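Local coordinates for protein delta toxin (Clostridium perfringens, PDB 2YGT) that is a haemolytic beta-pore-forming toxin that probably inserts a beta-barrel pore into host cell membranes, at residues Thr63-Lys68 / Val95-Asn100. Residues are numbered along the deposited sequence; the frame is centred on the assembly and turned at random.
Sequences TIISLK and VDLKNN
Leu67 and Val95 make the closest meeting here, methyl against methyl between two facing sheets. CD1 of Leu67 lies 3.9 Å from Val95 CG1, and the other leucine methyl, CD2, stands 4.1 Å from that same CG1, so the branched end of the leucine bears on one valine methyl with both its prongs. The two side chains run past each other in opposite directions rather than head on. With CG1 anti to the backbone N (chi1 -179°), it is this methyl of Val95 that meets the leucine. A chi1 of -177° sets CG of Leu67 anti to N, on a side chain that leaves its strand toward 95-99.

Leu97, at the centre of the contact, is held less closely. Its CD1 is shared between two side chains of the opposing strand, 4.4 Å from Ile65 CG2 and 4.5 Å from Leu67 CD1. This is the core of a beta-sandwich: strand 61-72 belongs to one antiparallel sheet, strand 84-99 to another, and the axes of the two short segments come within 10.2 Å, their N-to-C directions 150° apart, with no hydrogen bond between them. Both sheets help to fill the layer, since Val231 touches Ile65 and Leu97 alike and Ile246 packs on Leu67.

Beyond Leu97 the second segment draws away from the first, and the apolar interface ends. Asn99, though buried, is turned to polar work, its ND2 bonding to the carbonyls of Val106 and Asn168. On the other face of strand 84-99, the partly exposed Asp96 forms a salt bridge through OD2 with Lys249. The back of segment 63-68 is different: Ser66 is buried there against Lys150 and Ile152 of strand 148-155, and its OG hydrogen-bonds to Asn228 ND2.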
loop_
_atom_site.group_PDB
_atom_site.type_symbol
_atom_site.label_atom_id
_atom_site.label_comp_id
_atom_site.label_asym_id
_atom_site.label_seq_id
_atom_site.Cartn_x
_atom_site.Cartn_y
_atom_site.Cartn_z
ATOM N N THR A 63 -11.826 -2.183 15.487
ATOM C CA THR A 63 -10.775 -3.071 15.006
ATOM C C THR A 63 -9.823 -2.336 14.067
ATOM O O THR A 63 -10.243 -1.759 13.065
ATOM C CB THR A 63 -11.349 -4.300 14.286
ATOM O OG1 THR A 63 -12.203 -5.025 15.180
ATOM C CG2 THR A 63 -10.224 -5.212 13.825
ATOM N N ILE A 64 -8.539 -2.360 14.404
ATOM C CA ILE A 64 -7.522 -1.727 13.581
ATOM C C ILE A 64 -6.916 -2.759 12.642
ATOM O O ILE A 64 -6.510 -3.836 13.075
ATOM C CB ILE A 64 -6.410 -1.109 14.444
ATOM C CG1 ILE A 64 -7.007 -0.127 15.451
ATOM C CG2 ILE A 64 -5.384 -0.411 13.567
ATOM C CD1 ILE A 64 -6.016 0.371 16.487
ATOM N N ILE A 65 -6.862 -2.436 11.354
ATOM C CA ILE A 65 -6.327 -3.368 10.365
ATOM C C ILE A 65 -5.093 -2.830 9.644
ATOM O O ILE A 65 -5.135 -1.781 9.003
ATOM C CB ILE A 65 -7.393 -3.765 9.331
ATOM C CG1 ILE A 65 -8.578 -4.431 10.035
ATOM C CG2 ILE A 65 -6.797 -4.689 8.275
ATOM C CD1 ILE A 65 -9.752 -4.694 9.128
ATOM N N SER A 66 -3.994 -3.565 9.764
ATOM C CA SER A 66 -2.769 -3.235 9.053
ATOM C C SER A 66 -2.647 -4.102 7.803
ATOM O O SER A 66 -2.665 -5.329 7.880
ATOM C CB SER A 66 -1.549 -3.425 9.958
ATOM O OG SER A 66 -0.344 -3.302 9.223
ATOM N N LEU A 67 -2.529 -3.449 6.656
ATOM C CA LEU A 67 -2.402 -4.131 5.377
ATOM C C LEU A 67 -0.952 -4.103 4.898
ATOM O O LEU A 67 -0.388 -3.032 4.669
ATOM C CB LEU A 67 -3.322 -3.461 4.355
ATOM C CG LEU A 67 -3.463 -4.001 2.935
ATOM C CD1 LEU A 67 -4.745 -3.466 2.317
ATOM C CD2 LEU A 67 -2.262 -3.628 2.081
ATOM N N LYS A 68 -0.349 -5.280 4.757
ATOM C CA LYS A 68 1.011 -5.390 4.227
ATOM C C LYS A 68 1.017 -6.286 2.995
ATOM O O LYS A 68 0.472 -7.386 3.017
ATOM C CB LYS A 68 1.970 -5.954 5.277
ATOM C CG LYS A 68 2.261 -5.010 6.427
ATOM N N VAL A 95 -4.088 -0.015 -4.473
ATOM C CA VAL A 95 -4.583 -0.870 -3.399
ATOM C C VAL A 95 -5.919 -0.377 -2.844
ATOM O O VAL A 95 -6.052 0.780 -2.440
ATOM C CB VAL A 95 -3.573 -0.981 -2.244
ATOM C CG1 VAL A 95 -4.112 -1.899 -1.152
ATOM C CG2 VAL A 95 -2.223 -1.469 -2.755
ATOM N N ASP A 96 -6.905 -1.267 -2.825
ATOM C CA ASP A 96 -8.214 -0.950 -2.271
ATOM C C ASP A 96 -8.511 -1.835 -1.072
ATOM O O ASP A 96 -8.250 -3.035 -1.098
ATOM C CB ASP A 96 -9.310 -1.157 -3.321
ATOM C CG ASP A 96 -9.255 -0.134 -4.436
ATOM O OD1 ASP A 96 -8.729 0.974 -4.208
ATOM O OD2 ASP A 96 -9.747 -0.436 -5.541
ATOM N N LEU A 97 -9.047 -1.234 -0.018
ATOM C CA LEU A 97 -9.667 -2.000 1.054
ATOM C C LEU A 97 -11.135 -1.613 1.105
ATOM O O LEU A 97 -11.485 -0.493 1.481
ATOM C CB LEU A 97 -8.984 -1.754 2.404
ATOM C CG LEU A 97 -9.469 -2.634 3.563
ATOM C CD1 LEU A 97 -8.444 -2.669 4.691
ATOM C CD2 LEU A 97 -10.839 -2.188 4.079
ATOM N N LYS A 98 -11.990 -2.547 0.706
ATOM C CA LYS A 98 -13.419 -2.290 0.649
ATOM C C LYS A 98 -14.161 -2.939 1.817
ATOM O O LYS A 98 -14.024 -4.138 2.068
ATOM C CB LYS A 98 -13.989 -2.765 -0.690
ATOM C CG LYS A 98 -15.451 -2.407 -0.900
ATOM N N ASN A 99 -14.937 -2.129 2.533
ATOM C CA ASN A 99 -15.798 -2.625 3.605
ATOM C C ASN A 99 -17.170 -3.021 3.065
ATOM O O ASN A 99 -17.935 -2.175 2.604
ATOM C CB ASN A 99 -15.934 -1.571 4.708
ATOM C CG ASN A 99 -17.156 -1.790 5.591
ATOM O OD1 ASN A 99 -17.491 -2.919 5.953
ATOM N ND2 ASN A 99 -17.828 -0.699 5.940
ATOM N N ASN A 100 -17.476 -4.313 3.125
ATOM C CA ASN A 100 -18.703 -4.844 2.535
ATOM C C ASN A 100 -19.901 -4.900 3.483
ATOM O O ASN A 100 -20.911 -5.523 3.163
ATOM C CB ASN A 100 -18.459 -6.249 1.986
ATOM C CG ASN A 100 -17.492 -6.262 0.820
ATOM O OD1 ASN A 100 -16.720 -7.206 0.656
ATOM N ND2 ASN A 100 -17.530 -5.214 0.001
#